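PDB 5LBK: copper-transporting ATPase PAA2, chloroplastic from Arabidopsis thaliana, which couples ATP hydrolysis to copper transfer across the chloroplast thylakoid membrane, here represented by its isolated nucleotide-binding (N) domain. Local coordinates for residues 65-69 with 70-74; 15-18 with 19-23; 39-42 with 43-46; 92-95 with 96-100. All blocks are in the same frame, centred on the assembly; numbering follows the deposited sequence.

Contact 1: residues 65-69 with 70-74; sequences LAEID and GRFVA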
loop_
_atom_site.group_PDB
_atom_site.type_symbol
_atom_site.label_atom_id
_atom_site.label_comp_id
_atom_site.label_asym_id
_atom_site.label_seq_id
_atom_site.Cartn_x
_atom_site.Cartn_y
_atom_site.Cartn_z
ATOM N N LEU A 65 9.007 -1.530 3.203
ATOM C CA LEU A 65 8.570 -0.737 4.335
ATOM C C LEU A 65 9.423 0.521 4.405
ATOM O O LEU A 65 10.647 0.445 4.207
ATOM C CB LEU A 65 8.723 -1.605 5.610
ATOM C CG LEU A 65 8.993 -1.101 7.031
ATOM C CD1 LEU A 65 7.644 -0.799 7.757
ATOM C CD2 LEU A 65 9.750 -2.113 7.830
ATOM N N ALA A 66 8.797 1.641 4.775
ATOM C CA ALA A 66 9.520 2.892 4.936
ATOM C C ALA A 66 8.759 3.746 5.932
ATOM O O ALA A 66 7.549 3.588 6.111
ATOM C CB ALA A 66 9.652 3.657 3.610
ATOM N N GLU A 67 9.469 4.682 6.552
ATOM C CA GLU A 67 8.833 5.577 7.509
ATOM C C GLU A 67 8.327 6.816 6.774
ATOM O O GLU A 67 9.097 7.511 6.098
ATOM C CB GLU A 67 9.807 5.941 8.629
ATOM C CG GLU A 67 9.102 6.477 9.834
ATOM C CD GLU A 67 9.976 6.736 11.052
ATOM O OE1 GLU A 67 11.220 6.540 11.003
ATOM O OE2 GLU A 67 9.388 7.151 12.070
ATOM N N ILE A 68 7.037 7.091 6.919
ATOM C CA ILE A 68 6.387 8.253 6.306
ATOM C C ILE A 68 5.853 9.152 7.409
ATOM O O ILE A 68 4.984 8.737 8.181
ATOM C CB ILE A 68 5.221 7.857 5.404
ATOM C CG1 ILE A 68 5.520 6.678 4.489
ATOM C CG2 ILE A 68 4.723 9.097 4.637
ATOM C CD1 ILE A 68 6.619 6.856 3.619
ATOM N N ASP A 69 6.354 10.375 7.460
ATOM C CA ASP A 69 5.983 11.364 8.470
ATOM C C ASP A 69 5.839 10.741 9.861
ATOM O O ASP A 69 4.834 10.909 10.555
ATOM C CB ASP A 69 4.704 12.086 8.061
ATOM C CG ASP A 69 4.464 13.320 8.880
ATOM O OD1 ASP A 69 5.014 14.381 8.518
ATOM O OD2 ASP A 69 3.743 13.229 9.893
ATOM N N GLY A 70 6.877 10.029 10.288
ATOM C CA GLY A 70 6.940 9.569 11.662
ATOM C C GLY A 70 6.270 8.239 11.937
ATOM O O GLY A 70 6.298 7.778 13.086
ATOM N N ARG A 71 5.691 7.598 10.924
ATOM C CA ARG A 71 5.068 6.290 11.078
ATOM C C ARG A 71 5.516 5.352 9.979
ATOM O O ARG A 71 5.611 5.749 8.815
ATOM C CB ARG A 71 3.567 6.398 11.045
ATOM C CG ARG A 71 2.978 6.911 12.360
ATOM C CD ARG A 71 2.799 5.752 13.353
ATOM N NE ARG A 71 2.654 6.237 14.719
ATOM C CZ ARG A 71 1.542 6.722 15.252
ATOM N NH1 ARG A 71 0.430 6.798 14.533
ATOM N NH2 ARG A 71 1.553 7.134 16.517
ATOM N N PHE A 72 5.763 4.095 10.341
ATOM C CA PHE A 72 6.094 3.101 9.336
ATOM C C PHE A 72 4.859 2.716 8.525
ATOM O O PHE A 72 3.754 2.578 9.064
ATOM C CB PHE A 72 6.716 1.869 9.988
ATOM C CG PHE A 72 8.177 2.098 10.351
ATOM C CD1 PHE A 72 9.143 2.130 9.358
ATOM C CD2 PHE A 72 8.544 2.398 11.645
ATOM C CE1 PHE A 72 10.480 2.395 9.702
ATOM C CE2 PHE A 72 9.852 2.652 11.962
ATOM C CZ PHE A 72 10.798 2.672 10.972
ATOM N N VAL A 73 5.074 2.523 7.225
ATOM C CA VAL A 73 4.072 2.114 6.235
ATOM C C VAL A 73 4.684 0.960 5.456
ATOM O O VAL A 73 5.883 1.001 5.120
ATOM C CB VAL A 73 3.701 3.274 5.283
ATOM C CG1 VAL A 73 2.732 2.775 4.144
ATOM C CG2 VAL A 73 3.103 4.462 6.074
ATOM N N ALA A 74 3.915 -0.093 5.256
ATOM C CA ALA A 74 4.356 -1.299 4.551
ATOM C C ALA A 74 3.452 -1.562 3.345
ATOM O O ALA A 74 2.251 -1.356 3.418
ATOM C CB ALA A 74 4.363 -2.482 5.512
#
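E67 lies over the F72 ring: its CB stands 4.1 Å from the ring centroid, 25° off the ring normal, which meets the geometry of a CH-pi contact. The carboxylate follows, its plane only 20° from that of the ring, with OE1 3.9 Å from F72 CZ. This stacking depends on an extended glutamate whose CG is anti to the backbone N (chi1 -162°). L65 reaches the same phenylalanine obliquely, its CD1 meeting F72 CB at 3.6 Å. On the other face of the hairpin, I68 CG1 packs against V73 CG2, also at 3.6 Å.

These pairs sit on antiparallel strands 63-68 and 71-76, joined by a type I' turn from I68 to R71. L65/A74 and E67/F72 are non-hydrogen-bonded pairs; A66/V73 and I68/R71 are hydrogen-bonded. A66 N donates to V73 O at 3.0 Å, and I68 N to R71 O at 2.7 Å. R71 N returns a bond to I68 O at 3.1 Å, closing the turn.

F72 also touches F85, and V73 touches V121 of strand 117-123, the neighbour in the sheet. On the face of L65, E67, F72 and A74, the glutamate's hydrocarbon and carboxylate thus lie on the phenylalanine ring beside L65, while I68 and V73 form a buried, purely aliphatic pair.

Contact 2: residues 15-18 with 19-23; sequences YEEQ and EVLKM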
loop_
_atom_site.group_PDB
_atom_site.type_symbol
_atom_site.label_atom_id
_atom_site.label_comp_id
_atom_site.label_asym_id
_atom_site.label_seq_id
_atom_site.Cartn_x
_atom_site.Cartn_y
_atom_site.Cartn_z
ATOM N N TYR A 15 -9.531 5.983 4.860
ATOM C CA TYR A 15 -8.681 6.929 4.157
ATOM C C TYR A 15 -9.234 7.285 2.796
ATOM O O TYR A 15 -9.902 6.487 2.141
ATOM C CB TYR A 15 -7.285 6.335 3.950
ATOM C CG TYR A 15 -6.325 6.475 5.128
ATOM C CD1 TYR A 15 -5.546 7.614 5.282
ATOM C CD2 TYR A 15 -6.177 5.451 6.063
ATOM C CE1 TYR A 15 -4.652 7.744 6.347
ATOM C CE2 TYR A 15 -5.292 5.578 7.131
ATOM C CZ TYR A 15 -4.524 6.713 7.261
ATOM O OH TYR A 15 -3.657 6.834 8.337
ATOM N N GLU A 16 -8.878 8.484 2.349
ATOM C CA GLU A 16 -9.082 8.876 0.966
ATOM C C GLU A 16 -8.204 8.032 0.050
ATOM O O GLU A 16 -7.050 7.742 0.363
ATOM C CB GLU A 16 -8.759 10.358 0.804
ATOM C CG GLU A 16 -9.365 11.253 1.891
ATOM C CD GLU A 16 -8.843 12.677 1.849
ATOM O OE1 GLU A 16 -9.431 13.548 2.532
ATOM O OE2 GLU A 16 -7.835 12.921 1.149
ATOM N N GLU A 17 -8.764 7.628 -1.087
ATOM C CA GLU A 17 -8.003 6.888 -2.086
ATOM C C GLU A 17 -6.658 7.550 -2.371
ATOM O O GLU A 17 -5.610 6.882 -2.399
ATOM C CB GLU A 17 -8.859 6.779 -3.353
ATOM C CG GLU A 17 -8.127 6.452 -4.624
ATOM C CD GLU A 17 -7.868 7.668 -5.481
ATOM O OE1 GLU A 17 -8.806 8.460 -5.724
ATOM O OE2 GLU A 17 -6.713 7.831 -5.915
ATOM N N GLN A 18 -6.658 8.875 -2.555
ATOM C CA GLN A 18 -5.415 9.542 -2.911
ATOM C C GLN A 18 -4.381 9.355 -1.813
ATOM O O GLN A 18 -3.175 9.260 -2.090
ATOM C CB GLN A 18 -5.654 11.036 -3.180
ATOM C CG GLN A 18 -6.046 11.877 -1.936
ATOM C CD GLN A 18 -6.068 13.396 -2.175
ATOM O OE1 GLN A 18 -5.568 13.905 -3.188
ATOM N NE2 GLN A 18 -6.639 14.124 -1.218
ATOM N N GLU A 19 -4.821 9.343 -0.557
ATOM C CA GLU A 19 -3.860 9.231 0.531
ATOM C C GLU A 19 -3.213 7.856 0.525
ATOM O O GLU A 19 -2.006 7.741 0.766
ATOM C CB GLU A 19 -4.509 9.492 1.885
ATOM C CG GLU A 19 -4.989 10.912 2.108
ATOM C CD GLU A 19 -5.465 11.175 3.545
ATOM O OE1 GLU A 19 -4.802 11.970 4.252
ATOM O OE2 GLU A 19 -6.502 10.596 3.966
ATOM N N VAL A 20 -4.005 6.804 0.242
ATOM C CA VAL A 20 -3.471 5.444 0.180
ATOM C C VAL A 20 -2.466 5.327 -0.951
ATOM O O VAL A 20 -1.380 4.752 -0.782
ATOM C CB VAL A 20 -4.610 4.406 0.044
ATOM C CG1 VAL A 20 -4.055 2.992 -0.243
ATOM C CG2 VAL A 20 -5.446 4.424 1.312
ATOM N N LEU A 21 -2.812 5.862 -2.118
ATOM C CA LEU A 21 -1.896 5.845 -3.245
ATOM C C LEU A 21 -0.637 6.649 -2.953
ATOM O O LEU A 21 0.455 6.232 -3.351
ATOM C CB LEU A 21 -2.610 6.389 -4.471
ATOM C CG LEU A 21 -1.964 6.254 -5.826
ATOM C CD1 LEU A 21 -1.505 4.831 -6.108
ATOM C CD2 LEU A 21 -3.010 6.773 -6.865
ATOM N N LYS A 22 -0.773 7.833 -2.321
ATOM C CA LYS A 22 0.389 8.678 -2.035
ATOM C C LYS A 22 1.378 7.955 -1.140
ATOM O O LYS A 22 2.594 8.027 -1.351
ATOM C CB LYS A 22 -0.018 9.970 -1.336
ATOM C CG LYS A 22 -0.594 11.031 -2.240
ATOM C CD LYS A 22 -0.911 12.291 -1.438
ATOM C CE LYS A 22 -1.310 13.446 -2.371
ATOM N NZ LYS A 22 -1.683 14.707 -1.667
ATOM N N MET A 23 0.868 7.341 -0.079
ATOM C CA MET A 23 1.719 6.540 0.808
ATOM C C MET A 23 2.321 5.360 0.082
ATOM O O MET A 23 3.522 5.065 0.251
ATOM C CB MET A 23 0.911 6.050 2.003
ATOM C CG MET A 23 0.603 7.138 3.064
ATOM S SD MET A 23 -0.412 6.382 4.375
ATOM C CE MET A 23 -0.521 7.749 5.537
#
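The E19 carboxylate meets the Y15 ring at its edge, with OE2 3.4 Å from CD1 and the two planes 58° apart. V20 CG2 packs on Y15 CB at 3.7 Å. Further along the ring, M23 supplies its methyl, CE lying 4.2 Å from Y15 CE1, and its sulfur: SD is 5.3 Å from the ring centroid and oblique to it, a Met-aromatic contact. E19 also crosses E16 at a slant, and E16 OE2 comes within 3.9 Å of E19 OE2. That proximity of like charges would probably raise the proton affinity of the pair.

The setting is the first turn of helix 17-27, with E16 at the N-cap position. E16 O receives V20 N at 3.2 Å, and E19 N more weakly; E17 O and Q18 O continue the helical pattern with L21 N and K22 N. The E16 side chain is in turn held by Q18, whose NE2 donates to OE2 at 2.9 Å with an N-H...O angle of 176° and with the acceptor in the amide plane. Q18 reaches back in this way because its CG lies between the backbone N and the carbonyl carbon (chi1 68°).

In the outer shell, Y15 OH bonds to E126 and Y15 O accepts from S12 OG, which tie Y15, two residues ahead of the helix, to strand 7-12 and to the turn between strands 117-123 and 127-134. I129 touches both Y15 and M23, while V20 leans on V10 and S12.

Contact 3: residues 39-42 with 43-46; sequences IVNE and AESL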
loop_
_atom_site.group_PDB
_atom_site.type_symbol
_atom_site.label_atom_id
_atom_site.label_comp_id
_atom_site.label_asym_id
_atom_site.label_seq_id
_atom_site.Cartn_x
_atom_site.Cartn_y
_atom_site.Cartn_z
ATOM N N ILE A 39 2.360 1.585 -9.543
ATOM C CA ILE A 39 1.848 2.408 -8.446
ATOM C C ILE A 39 2.456 3.801 -8.528
ATOM O O ILE A 39 1.770 4.820 -8.419
ATOM C CB ILE A 39 2.149 1.746 -7.088
ATOM C CG1 ILE A 39 1.301 0.481 -6.905
ATOM C CG2 ILE A 39 1.899 2.714 -5.935
ATOM C CD1 ILE A 39 1.687 -0.313 -5.741
ATOM N N VAL A 40 3.764 3.858 -8.714
ATOM C CA VAL A 40 4.433 5.150 -8.841
ATOM C C VAL A 40 3.890 5.917 -10.044
ATOM O O VAL A 40 3.565 7.101 -9.936
ATOM C CB VAL A 40 5.949 4.961 -8.941
ATOM C CG1 VAL A 40 6.622 6.314 -9.114
ATOM C CG2 VAL A 40 6.439 4.295 -7.704
ATOM N N ASN A 41 3.781 5.247 -11.202
ATOM C CA ASN A 41 3.306 5.922 -12.422
ATOM C C ASN A 41 1.898 6.461 -12.250
ATOM O O ASN A 41 1.547 7.485 -12.844
ATOM C CB ASN A 41 3.315 4.974 -13.632
ATOM C CG ASN A 41 4.716 4.585 -14.076
ATOM O OD1 ASN A 41 5.677 5.305 -13.830
ATOM N ND2 ASN A 41 4.834 3.426 -14.727
ATOM N N GLU A 42 1.065 5.766 -11.467
ATOM C CA GLU A 42 -0.305 6.217 -11.257
ATOM C C GLU A 42 -0.349 7.445 -10.360
ATOM O O GLU A 42 -1.077 8.401 -10.641
ATOM C CB GLU A 42 -1.135 5.080 -10.665
ATOM C CG GLU A 42 -2.582 5.435 -10.344
ATOM C CD GLU A 42 -3.487 5.497 -11.557
ATOM O OE1 GLU A 42 -3.122 4.969 -12.629
ATOM O OE2 GLU A 42 -4.586 6.067 -11.419
ATOM N N ALA A 43 0.433 7.456 -9.289
ATOM C CA ALA A 43 0.545 8.658 -8.484
ATOM C C ALA A 43 1.080 9.807 -9.327
ATOM O O ALA A 43 0.642 10.953 -9.177
ATOM C CB ALA A 43 1.459 8.397 -7.290
ATOM N N GLU A 44 1.994 9.491 -10.239
ATOM C CA GLU A 44 2.569 10.488 -11.133
ATOM C C GLU A 44 1.522 10.958 -12.144
ATOM O O GLU A 44 1.320 12.159 -12.324
ATOM C CB GLU A 44 3.782 9.912 -11.866
ATOM C CG GLU A 44 4.209 10.718 -13.082
ATOM C CD GLU A 44 5.265 10.011 -13.908
ATOM O OE1 GLU A 44 6.303 9.615 -13.336
ATOM O OE2 GLU A 44 5.057 9.849 -15.129
ATOM N N SER A 45 0.857 10.007 -12.795
ATOM C CA SER A 45 -0.175 10.330 -13.776
ATOM C C SER A 45 -1.258 11.228 -13.182
ATOM O O SER A 45 -1.795 12.096 -13.877
ATOM C CB SER A 45 -0.809 9.050 -14.333
ATOM O OG SER A 45 0.003 8.438 -15.321
ATOM N N LEU A 46 -1.595 11.032 -11.903
ATOM C CA LEU A 46 -2.646 11.792 -11.224
ATOM C C LEU A 46 -2.125 13.055 -10.565
ATOM O O LEU A 46 -2.898 13.754 -9.902
ATOM C CB LEU A 46 -3.337 10.924 -10.155
ATOM C CG LEU A 46 -4.007 9.633 -10.629
ATOM C CD1 LEU A 46 -4.624 8.877 -9.452
ATOM C CD2 LEU A 46 -5.080 9.888 -11.676
HETATM O O HOH W 1 3.475 8.069 -15.436
#
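E42 meets L46 one helical turn on, and its side chain can be followed outward. CB stays close to its own backbone, 3.2 Å from A43 N. CG, anti to the backbone N (chi1 178°), comes to 4.1 Å from L46 CD1. There the chain bends (chi2 77°), which turns the carboxylate toward the leucine: CD is also 4.1 Å from CD1, and OE2 makes the nearest approach, 3.4 Å from the same methyl. The carboxylate oxygen thus lies against hydrocarbon, and the two side chains run at a slant to each other. L46 is joined through its backbone as well, its N donating to E42 O at 3.0 Å.

This is the C-terminal end of helix 34-45, where the carbonyls of I39, V40, N41 and E42 accept from the N-H groups of A43, E44, S45 and L46 in turn. Helix 17-27 packs alongside: its L21 touches I39, E42 and L46, while A43 rests on A25.

On the exposed side, N41 O takes two donors from S45. The backbone N reaches it at 2.6 Å, and S45 OG adds a weak bond from its position beside the serine backbone N. A water lies near N41 O and E44 OE2, but its approach to OE2 is doubtfully short, which leaves a bridge between them uncertain.

Contact 4: residues 92-95 with 96-100; sequences SDMV and KLESL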
loop_
_atom_site.group_PDB
_atom_site.type_symbol
_atom_site.label_atom_id
_atom_site.label_comp_id
_atom_site.label_asym_id
_atom_site.label_seq_id
_atom_site.Cartn_x
_atom_site.Cartn_y
_atom_site.Cartn_z
ATOM N N SER A 92 -14.348 -7.545 10.682
ATOM C CA SER A 92 -15.344 -6.967 9.776
ATOM C C SER A 92 -14.671 -6.105 8.717
ATOM O O SER A 92 -15.142 -6.027 7.579
ATOM C CB SER A 92 -16.377 -6.147 10.550
ATOM O OG SER A 92 -15.756 -5.120 11.290
ATOM N N ASP A 93 -13.591 -5.413 9.089
ATOM C CA ASP A 93 -12.870 -4.603 8.100
ATOM C C ASP A 93 -12.222 -5.492 7.046
ATOM O O ASP A 93 -12.159 -5.131 5.865
ATOM C CB ASP A 93 -11.813 -3.729 8.791
ATOM C CG ASP A 93 -12.392 -2.441 9.397
ATOM O OD1 ASP A 93 -13.550 -2.080 9.112
ATOM O OD2 ASP A 93 -11.654 -1.758 10.147
ATOM N N MET A 94 -11.700 -6.648 7.447
ATOM C CA MET A 94 -11.097 -7.552 6.471
ATOM C C MET A 94 -12.144 -8.086 5.501
ATOM O O MET A 94 -11.860 -8.287 4.316
ATOM C CB MET A 94 -10.403 -8.699 7.203
ATOM C CG MET A 94 -9.319 -9.416 6.457
ATOM S SD MET A 94 -7.967 -8.349 5.932
ATOM C CE MET A 94 -7.963 -7.027 7.107
ATOM N N VAL A 95 -13.335 -8.414 6.000
ATOM C CA VAL A 95 -14.393 -8.892 5.114
ATOM C C VAL A 95 -14.787 -7.785 4.137
ATOM O O VAL A 95 -14.930 -8.016 2.937
ATOM C CB VAL A 95 -15.606 -9.367 5.935
ATOM C CG1 VAL A 95 -16.786 -9.601 5.019
ATOM C CG2 VAL A 95 -15.249 -10.636 6.741
ATOM N N LYS A 96 -14.964 -6.570 4.656
ATOM C CA LYS A 96 -15.341 -5.448 3.796
ATOM C C LYS A 96 -14.302 -5.244 2.697
ATOM O O LYS A 96 -14.624 -5.157 1.507
ATOM C CB LYS A 96 -15.468 -4.175 4.641
ATOM C CG LYS A 96 -16.699 -4.164 5.588
ATOM C CD LYS A 96 -17.999 -4.081 4.821
ATOM C CE LYS A 96 -19.207 -4.053 5.767
ATOM N NZ LYS A 96 -20.481 -3.821 5.019
ATOM N N LEU A 97 -13.034 -5.199 3.082
ATOM C CA LEU A 97 -11.974 -4.956 2.115
ATOM C C LEU A 97 -11.934 -6.064 1.083
ATOM O O LEU A 97 -11.795 -5.817 -0.107
ATOM C CB LEU A 97 -10.621 -4.855 2.845
ATOM C CG LEU A 97 -9.433 -4.437 2.013
ATOM C CD1 LEU A 97 -9.641 -3.034 1.491
ATOM C CD2 LEU A 97 -8.186 -4.516 2.852
ATOM N N GLU A 98 -11.983 -7.317 1.542
ATOM C CA GLU A 98 -11.932 -8.429 0.611
ATOM C C GLU A 98 -13.214 -8.530 -0.199
ATOM O O GLU A 98 -13.197 -9.039 -1.319
ATOM C CB GLU A 98 -11.643 -9.728 1.386
ATOM C CG GLU A 98 -10.256 -9.669 2.064
ATOM C CD GLU A 98 -9.097 -9.567 1.052
ATOM O OE1 GLU A 98 -9.066 -10.303 0.061
ATOM O OE2 GLU A 98 -8.239 -8.700 1.208
ATOM N N SER A 99 -14.334 -8.063 0.344
ATOM C CA SER A 99 -15.558 -8.090 -0.437
ATOM C C SER A 99 -15.486 -7.104 -1.588
ATOM O O SER A 99 -15.943 -7.408 -2.688
ATOM C CB SER A 99 -16.786 -7.767 0.410
ATOM O OG SER A 99 -17.176 -8.866 1.183
ATOM N N LEU A 100 -14.903 -5.929 -1.351
ATOM C CA LEU A 100 -14.681 -4.975 -2.427
ATOM C C LEU A 100 -13.723 -5.514 -3.472
ATOM O O LEU A 100 -13.949 -5.378 -4.680
ATOM C CB LEU A 100 -14.146 -3.677 -1.871
ATOM C CG LEU A 100 -15.084 -2.830 -1.059
ATOM C CD1 LEU A 100 -14.332 -1.940 -0.212
ATOM C CD2 LEU A 100 -15.981 -2.000 -2.006
#
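V95 O is shared by two donors from S99: the backbone N at 2.7 Å and the hydroxyl OG at 3.0 Å. The hydroxyl stands well above the carbonyl plane, 44° out of it. It gets there because it is anti to its carbonyl carbon (chi1 -78°), beside the backbone N; V95 CG1 passes it at 3.9 Å.

The carbonyls of S92, D93 and M94 each take a backbone N-H. S92 O is bonded by K96 N at 3.0 Å and D93 O by L97 N, while E98 N donates to M94 O at 2.9 Å, all of them i to i+4 bonds of helix 91-102; K96 O continues the series by accepting from L100 N. Methylenes crowd in beside these carbonyls: K96 CG is 3.1 Å from S92 O, and E98 CG is 3.1 Å from M94 O. At E98 the chain bends at chi2, and its OE2 is hydrogen-bonded to Y120 OH of strand 117-123, linking the helix to the sheet. D93 touches L13, and M94 touches N89.

Backbone bonding thus carries this largely exposed stretch of helix; the S99 hydroxyl is satisfied by the helix itself, and E98 OE2 by a tyrosine of the sheet.

How the contacts relate
Along the chain the order is contact 2, contact 3, contact 1, contact 4. Contacts 2 and 3 touch, their centres 12 Å apart, where consecutive helices 17-27 and 34-45 pack together: L21 CD2 lies 3.7 Å from L46 CD1. Contact 1, on hairpin 63-68/71-76 of the six-stranded antiparallel sheet, is centred 14 Å from contact 2, with nearest atoms about 4 Å apart; R123 touches side chains of both. Contact 4, in helix 91-102, stands apart, 25 Å from contact 3 between centres. The helix pair meets the sheet through Y15 and M23 on I129 and R123, and helix 91-102 bonds to it through Y120, joining the parts of one compact N-domain.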